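Local coordinates for protein esterase YbfF (Escherichia coli, PDB 3BF7) that probably hydrolyses ester or thioester substrates, as an alpha/beta hydrolase with a helical cap and a crevice between its domains where substrate binds, at residues Ser17-Val22 against Thr84-Ser89; Gly27-Leu32 against Ile45-Val50. The protein carries 1 engineered substitution. One frame throughout, in Å; residues are numbered along the deposited sequence.

Interaction 1. Residues Ser17-Val22 against Thr84-Ser89; sequences SPIVLV and TFIGHS
Two neighbouring parallel strands in the central sheet of the alpha/beta hydrolase fold, 19-22 and 83-88, meet here, and the second runs into what is probably the nucleophile elbow at Ser89. The backbone bonds begin with Thr84 N to Pro18 O and alternate through Val20 and Ile86 until His88 N reaches Val22 O at 2.9 Å. All five are nearly straight. On one face of the sheet, Leu21 CD2 lies alongside Ile86 CB at 3.6 Å, while CG1 of Ile86 beside its backbone N (chi1 -60°) and an extended chain beyond it carry Ile86 CD1 to 3.7 Å from Ile19 CG2. On the other face Val20 and Phe85 point the same way, and Val20 CB meets ring atom CE1 at 3.6 Å; Leu71 and Leu75 of helix 64-78 touch the Phe85 side chain. At the N-terminal end a water donates to Ser17 O and lies 2.7 Å from Thr84 OG1. Gly87 CA makes a CA-H...O contact to Val22 O at 3.2 Å. Main-chain polar groups pair inside an apolar layer, which fixes the strand leading to Ser89, whose OG makes a weak hydrogen bond to His234, consistent with a Ser-His-Asp triad.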
ATOM      1  N   SER A  17       4.922  -9.646 -16.998  1.00 14.34           N
ATOM      2  CA  SER A  17       3.765  -8.777 -16.860  1.00 13.39           C
ATOM      3  C   SER A  17       4.245  -7.526 -16.138  1.00 12.15           C
ATOM      4  O   SER A  17       5.182  -7.584 -15.342  1.00 11.98           O
ATOM      5  CB  SER A  17       2.678  -9.445 -16.013  1.00 15.47           C
ATOM      6  OG  SER A  17       2.225 -10.653 -16.597  1.00 17.53           O
ATOM      7  N   PRO A  18       3.629  -6.372 -16.425  1.00 10.62           N
ATOM      8  CA  PRO A  18       4.052  -5.147 -15.744  1.00  9.84           C
ATOM      9  C   PRO A  18       3.677  -5.266 -14.270  1.00  8.23           C
ATOM     10  O   PRO A  18       2.811  -6.066 -13.912  1.00  8.62           O
ATOM     11  CB  PRO A  18       3.256  -4.062 -16.463  1.00 10.90           C
ATOM     12  CG  PRO A  18       2.001  -4.785 -16.860  1.00 13.12           C
ATOM     13  CD  PRO A  18       2.532  -6.102 -17.368  1.00 12.52           C
ATOM     14  N   ILE A  19       4.333  -4.480 -13.423  1.00  7.63           N
ATOM     15  CA  ILE A  19       4.058  -4.497 -11.993  1.00  7.16           C
ATOM     16  C   ILE A  19       3.528  -3.151 -11.517  1.00  6.66           C
ATOM     17  O   ILE A  19       4.131  -2.109 -11.766  1.00  7.43           O
ATOM     18  CB  ILE A  19       5.328  -4.847 -11.176  1.00  7.16           C
ATOM     19  CG1 ILE A  19       5.765  -6.284 -11.485  1.00  8.16           C
ATOM     20  CG2 ILE A  19       5.060  -4.665  -9.680  1.00  8.32           C
ATOM     21  CD1 ILE A  19       7.040  -6.710 -10.778  1.00  8.98           C
ATOM     22  N   VAL A  20       2.384  -3.192 -10.841  1.00  6.32           N
ATOM     23  CA  VAL A  20       1.756  -2.001 -10.284  1.00  6.18           C
ATOM     24  C   VAL A  20       1.990  -2.049  -8.776  1.00  5.96           C
ATOM     25  O   VAL A  20       1.668  -3.047  -8.129  1.00  6.71           O
ATOM     26  CB  VAL A  20       0.235  -1.981 -10.566  1.00  6.64           C
ATOM     27  CG1 VAL A  20      -0.407  -0.766  -9.908  1.00  7.40           C
ATOM     28  CG2 VAL A  20      -0.014  -1.967 -12.069  1.00  7.66           C
ATOM     29  N   LEU A  21       2.560  -0.976  -8.232  1.00  5.94           N
ATOM     30  CA  LEU A  21       2.863  -0.871  -6.806  1.00  6.12           C
ATOM     31  C   LEU A  21       1.869   0.083  -6.153  1.00  5.62           C
ATOM     32  O   LEU A  21       1.671   1.204  -6.631  1.00  6.32           O
ATOM     33  CB  LEU A  21       4.291  -0.354  -6.620  1.00  7.02           C
ATOM     34  CG  LEU A  21       5.391  -1.222  -7.230  1.00  8.68           C
ATOM     35  CD1 LEU A  21       6.684  -0.430  -7.308  1.00 11.17           C
ATOM     36  CD2 LEU A  21       5.576  -2.483  -6.408  1.00 14.52           C
ATOM     37  N   VAL A  22       1.270  -0.362  -5.050  1.00  5.57           N
ATOM     38  CA  VAL A  22       0.253   0.413  -4.341  1.00  5.70           C
ATOM     39  C   VAL A  22       0.597   0.604  -2.862  1.00  5.81           C
ATOM     40  O   VAL A  22       0.647  -0.358  -2.094  1.00  5.95           O
ATOM     41  CB  VAL A  22      -1.127  -0.286  -4.457  1.00  5.94           C
ATOM     42  CG1 VAL A  22      -2.230   0.654  -4.000  1.00  6.95           C
ATOM     43  CG2 VAL A  22      -1.361  -0.749  -5.890  1.00  7.35           C
ATOM     44  N   THR A  84       0.823  -7.564 -12.550  1.00  7.78           N
ATOM     45  CA  THR A  84       1.107  -8.147 -11.251  1.00  7.52           C
ATOM     46  C   THR A  84       0.961  -6.958 -10.309  1.00  7.08           C
ATOM     47  O   THR A  84       1.388  -5.849 -10.635  1.00  7.66           O
ATOM     48  CB  THR A  84       2.537  -8.709 -11.207  1.00  8.20           C
ATOM     49  OG1 THR A  84       2.557  -9.963 -11.897  1.00  9.55           O
ATOM     50  CG2 THR A  84       3.018  -8.908  -9.773  1.00  8.43           C
ATOM     51  N   PHE A  85       0.340  -7.180  -9.157  1.00  6.24           N
ATOM     52  CA  PHE A  85       0.115  -6.114  -8.191  1.00  6.59           C
ATOM     53  C   PHE A  85       0.812  -6.379  -6.869  1.00  6.82           C
ATOM     54  O   PHE A  85       0.746  -7.488  -6.333  1.00  6.95           O
ATOM     55  CB  PHE A  85      -1.383  -5.955  -7.930  1.00  7.31           C
ATOM     56  CG  PHE A  85      -2.129  -5.288  -9.050  1.00  7.51           C
ATOM     57  CD1 PHE A  85      -2.390  -3.922  -9.007  1.00  7.29           C
ATOM     58  CD2 PHE A  85      -2.573  -6.020 -10.146  1.00  7.75           C
ATOM     59  CE1 PHE A  85      -3.082  -3.293 -10.039  1.00  8.28           C
ATOM     60  CE2 PHE A  85      -3.265  -5.399 -11.185  1.00  8.84           C
ATOM     61  CZ  PHE A  85      -3.521  -4.034 -11.127  1.00  9.07           C
ATOM     62  N   ILE A  86       1.466  -5.347  -6.349  1.00  6.39           N
ATOM     63  CA  ILE A  86       2.159  -5.419  -5.067  1.00  6.07           C
ATOM     64  C   ILE A  86       1.629  -4.257  -4.230  1.00  5.06           C
ATOM     65  O   ILE A  86       1.781  -3.095  -4.609  1.00  6.04           O
ATOM     66  CB  ILE A  86       3.688  -5.262  -5.238  1.00  7.04           C
ATOM     67  CG1 ILE A  86       4.229  -6.383  -6.130  1.00  7.85           C
ATOM     68  CG2 ILE A  86       4.372  -5.276  -3.876  1.00  8.27           C
ATOM     69  CD1 ILE A  86       5.724  -6.302  -6.402  1.00 10.21           C
ATOM     70  N   GLY A  87       1.001  -4.565  -3.102  1.00  5.59           N
ATOM     71  CA  GLY A  87       0.459  -3.506  -2.274  1.00  6.00           C
ATOM     72  C   GLY A  87       0.810  -3.638  -0.811  1.00  5.71           C
ATOM     73  O   GLY A  87       0.857  -4.746  -0.259  1.00  6.21           O
ATOM     74  N   HIS A  88       1.072  -2.497  -0.181  1.00  5.78           N
ATOM     75  CA  HIS A  88       1.389  -2.457   1.237  1.00  5.98           C
ATOM     76  C   HIS A  88       0.182  -1.982   2.042  1.00  5.66           C
ATOM     77  O   HIS A  88      -0.405  -0.938   1.738  1.00  5.99           O
ATOM     78  CB  HIS A  88       2.548  -1.499   1.513  1.00  6.41           C
ATOM     79  CG  HIS A  88       2.825  -1.305   2.972  1.00  6.19           C
ATOM     80  ND1 HIS A  88       2.746  -0.076   3.592  1.00  6.50           N
ATOM     81  CD2 HIS A  88       3.162  -2.193   3.938  1.00  6.92           C
ATOM     82  CE1 HIS A  88       3.021  -0.217   4.877  1.00  7.26           C
ATOM     83  NE2 HIS A  88       3.276  -1.492   5.113  1.00  6.23           N
ATOM     84  N   SER A  89      -0.185  -2.759   3.058  1.00  6.10           N
ATOM     85  CA  SER A  89      -1.272  -2.409   3.965  1.00  6.47           C
ATOM     86  C   SER A  89      -2.549  -2.003   3.219  1.00  6.18           C
ATOM     87  O   SER A  89      -3.109  -2.826   2.506  1.00  6.06           O
ATOM     88  CB  SER A  89      -0.787  -1.295   4.901  1.00  7.51           C
ATOM     89  OG  SER A  89      -1.400  -1.390   6.173  1.00  6.73           O
TER
HETATM   90  O   HOH W   1       4.819  -9.589 -13.323  1.00 18.98           O

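Interaction 2. Residues Gly27-Leu32 against Ile45-Val50; sequences GSLDNL and IIQVDV. Engineered in segment 45-50: Val50 (natural residue Met).
Leu29, in the loop that follows strand 19-22, is held by two side chains of the segment 45-50, one gripping its backbone N and the other its carbonyl O. The contact thereby fastens the first loop of a beta-alpha-beta crossover, which runs through helix 33-39, to the strand it leads to. Of the two hydrogen bonds, the first runs from Leu29 N to Asp49 OD1 at 2.7 Å, the oxygen being met nearly along its C-O axis. The second comes from Gln47 NE2 to Leu29 O at 2.8 Å, with the donor tilted 31° from the carbonyl plane. A water accepts from the same Gln47 NE2 at 2.8 Å and donates to Asp30 OD1 over a longer 3.2 Å. The loop contains a type I turn from Ser28 to Asn31, closed by Asn31 N on Ser28 O.

Van der Waals contact centres on the Leu29 side chain. Leu29 CG sits between its backbone N and carbonyl carbon (chi1 66°), which lays the branch across the Asp49 carboxylate, with Leu29 CD2 3.7 Å from Asp49 OD2. Leu29 CB rests 3.4 Å from Val48 O, and Ser28 CB lies 3.6 Å from Asp49 OD1. The carboxylate is shared: Asp49 OD2 accepts from Leu55 N, so one group ties two loops. With an alanine at Asp49, both Leu29 N and Leu55 N would probably lose their acceptor and the turn could shift against the segment 45-50. Spread over two amide donors, the buried carboxylate is likely to be stabilised in its charged form, while Leu29 O and water steady the Gln47 amide.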
ATOM      1  N   GLY A  27       0.457   7.246   2.774  1.00  5.84           N
ATOM      2  CA  GLY A  27       1.614   7.145   1.902  1.00  6.46           C
ATOM      3  C   GLY A  27       1.407   7.847   0.571  1.00  6.03           C
ATOM      4  O   GLY A  27       0.442   8.594   0.382  1.00  6.39           O
ATOM      5  N   SER A  28       2.331   7.597  -0.352  1.00  6.63           N
ATOM      6  CA  SER A  28       2.303   8.179  -1.690  1.00  6.31           C
ATOM      7  C   SER A  28       3.076   7.237  -2.606  1.00  6.11           C
ATOM      8  O   SER A  28       3.721   6.297  -2.130  1.00  6.29           O
ATOM      9  CB  SER A  28       2.957   9.558  -1.688  1.00  7.17           C
ATOM     10  OG  SER A  28       4.324   9.451  -1.335  1.00  9.72           O
ATOM     11  N   LEU A  29       3.040   7.503  -3.907  1.00  6.61           N
ATOM     12  CA  LEU A  29       3.694   6.621  -4.868  1.00  7.39           C
ATOM     13  C   LEU A  29       5.189   6.416  -4.677  1.00  7.81           C
ATOM     14  O   LEU A  29       5.748   5.453  -5.196  1.00  9.31           O
ATOM     15  CB  LEU A  29       3.389   7.075  -6.301  1.00  7.95           C
ATOM     16  CG  LEU A  29       3.908   8.415  -6.827  1.00  8.95           C
ATOM     17  CD1 LEU A  29       5.393   8.321  -7.144  1.00 10.73           C
ATOM     18  CD2 LEU A  29       3.132   8.785  -8.081  1.00  9.86           C
ATOM     19  N   ASP A  30       5.840   7.303  -3.937  1.00  7.85           N
ATOM     20  CA  ASP A  30       7.262   7.140  -3.689  1.00  9.88           C
ATOM     21  C   ASP A  30       7.553   6.073  -2.629  1.00  9.28           C
ATOM     22  O   ASP A  30       8.664   5.544  -2.575  1.00  8.80           O
ATOM     23  CB  ASP A  30       7.875   8.470  -3.239  1.00 14.53           C
ATOM     24  CG  ASP A  30       8.330   9.330  -4.403  1.00 19.46           C
ATOM     25  OD1 ASP A  30       8.004   8.998  -5.562  1.00 23.71           O
ATOM     26  OD2 ASP A  30       9.015  10.347  -4.156  1.00 23.04           O
ATOM     27  N   ASN A  31       6.563   5.721  -1.810  1.00  8.75           N
ATOM     28  CA  ASN A  31       6.820   4.770  -0.731  1.00  7.87           C
ATOM     29  C   ASN A  31       7.311   3.377  -1.097  1.00  8.37           C
ATOM     30  O   ASN A  31       8.072   2.784  -0.333  1.00  8.19           O
ATOM     31  CB  ASN A  31       5.614   4.650   0.199  1.00  8.60           C
ATOM     32  CG  ASN A  31       5.998   4.079   1.555  1.00  9.47           C
ATOM     33  OD1 ASN A  31       6.804   4.664   2.283  1.00 10.99           O
ATOM     34  ND2 ASN A  31       5.439   2.930   1.893  1.00  8.18           N
ATOM     35  N   LEU A  32       6.882   2.832  -2.231  1.00  8.51           N
ATOM     36  CA  LEU A  32       7.365   1.514  -2.636  1.00  8.85           C
ATOM     37  C   LEU A  32       8.434   1.663  -3.713  1.00  8.81           C
ATOM     38  O   LEU A  32       8.748   0.711  -4.430  1.00  8.89           O
ATOM     39  CB  LEU A  32       6.214   0.635  -3.136  1.00  9.49           C
ATOM     40  CG  LEU A  32       5.342  -0.019  -2.056  1.00 11.84           C
ATOM     41  CD1 LEU A  32       4.685   1.038  -1.186  1.00 15.84           C
ATOM     42  CD2 LEU A  32       4.289  -0.894  -2.718  1.00 13.86           C
ATOM     43  N   ILE A  45       7.168  -0.743 -14.735  1.00  8.90           N
ATOM     44  CA  ILE A  45       6.646  -0.439 -13.409  1.00  8.89           C
ATOM     45  C   ILE A  45       5.657   0.713 -13.431  1.00  8.37           C
ATOM     46  O   ILE A  45       5.822   1.673 -14.186  1.00  9.12           O
ATOM     47  CB  ILE A  45       7.788  -0.048 -12.441  1.00 10.45           C
ATOM     48  CG1 ILE A  45       8.820  -1.174 -12.353  1.00 12.50           C
ATOM     49  CG2 ILE A  45       7.219   0.289 -11.069  1.00 13.22           C
ATOM     50  CD1 ILE A  45       8.279  -2.474 -11.817  1.00 13.35           C
ATOM     51  N   ILE A  46       4.625   0.603 -12.600  1.00  7.66           N
ATOM     52  CA  ILE A  46       3.626   1.653 -12.463  1.00  7.99           C
ATOM     53  C   ILE A  46       3.433   1.891 -10.968  1.00  7.63           C
ATOM     54  O   ILE A  46       2.960   1.008 -10.245  1.00  8.33           O
ATOM     55  CB  ILE A  46       2.256   1.267 -13.076  1.00  8.40           C
ATOM     56  CG1 ILE A  46       2.398   0.979 -14.574  1.00 10.64           C
ATOM     57  CG2 ILE A  46       1.257   2.401 -12.854  1.00 10.14           C
ATOM     58  CD1 ILE A  46       2.903  -0.411 -14.891  1.00 13.37           C
ATOM     59  N   GLN A  47       3.830   3.068 -10.501  1.00  7.11           N
ATOM     60  CA  GLN A  47       3.671   3.434  -9.099  1.00  7.07           C
ATOM     61  C   GLN A  47       2.477   4.376  -9.036  1.00  7.18           C
ATOM     62  O   GLN A  47       2.472   5.412  -9.697  1.00  8.33           O
ATOM     63  CB  GLN A  47       4.930   4.138  -8.589  1.00  8.51           C
ATOM     64  CG  GLN A  47       6.139   3.218  -8.470  1.00 10.16           C
ATOM     65  CD  GLN A  47       7.444   3.968  -8.298  1.00 11.33           C
ATOM     66  OE1 GLN A  47       8.287   3.979  -9.196  1.00 14.92           O
ATOM     67  NE2 GLN A  47       7.619   4.601  -7.146  1.00 10.83           N
ATOM     68  N   VAL A  48       1.465   4.029  -8.250  1.00  6.57           N
ATOM     69  CA  VAL A  48       0.275   4.864  -8.166  1.00  7.07           C
ATOM     70  C   VAL A  48       0.097   5.590  -6.847  1.00  6.45           C
ATOM     71  O   VAL A  48       0.613   5.173  -5.806  1.00  7.26           O
ATOM     72  CB  VAL A  48      -1.026   4.029  -8.372  1.00  7.93           C
ATOM     73  CG1 VAL A  48      -0.886   3.122  -9.573  1.00  9.51           C
ATOM     74  CG2 VAL A  48      -1.345   3.212  -7.115  1.00  8.48           C
ATOM     75  N   ASP A  49      -0.629   6.701  -6.915  1.00  6.60           N
ATOM     76  CA  ASP A  49      -1.017   7.428  -5.716  1.00  6.32           C
ATOM     77  C   ASP A  49      -2.460   6.950  -5.539  1.00  5.95           C
ATOM     78  O   ASP A  49      -3.275   7.054  -6.460  1.00  6.00           O
ATOM     79  CB  ASP A  49      -1.048   8.947  -5.926  1.00  6.75           C
ATOM     80  CG  ASP A  49       0.274   9.625  -5.606  1.00  6.11           C
ATOM     81  OD1 ASP A  49       1.028   9.129  -4.738  1.00  7.39           O
ATOM     82  OD2 ASP A  49       0.539  10.687  -6.216  1.00  6.60           O
ATOM     83  N   VAL A  50      -2.770   6.389  -4.379  1.00  5.55           N
ATOM     84  CA  VAL A  50      -4.131   5.947  -4.109  1.00  5.80           C
ATOM     85  C   VAL A  50      -5.011   7.201  -4.029  1.00  5.52           C
ATOM     86  O   VAL A  50      -4.512   8.293  -3.747  1.00  5.78           O
ATOM     87  CB  VAL A  50      -4.182   5.170  -2.771  1.00  5.69           C
ATOM     88  CG1 VAL A  50      -5.623   4.858  -2.379  1.00  6.84           C
ATOM     89  CG2 VAL A  50      -3.373   3.885  -2.901  1.00  6.46           C
TER
HETATM   90  O   HOH W   2       9.654   6.475  -6.503  1.00 19.62           O

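From the N terminus, the chain enters strand 19-22, passes through the loop 27-32 and helix 33-39, and returns as strand 45-48, where interaction 2 closes a short loop. It then continues through helix 64-78 to strand 83-88, where interaction 1 closes a longer one, so interaction 2 is nested inside interaction 1. Strand 19-22 lies between the other two strands in the sheet: on the side away from 83-88, Ile46 O is 2.9 Å from Leu21 N, a probable hydrogen bond. Beyond the bonded pair, Val22 packs on the engineered Val50 in the loop after strand 45-48. Interaction 1 thus joins two sheet strands directly, whereas interaction 2 fastens a connecting loop to the third.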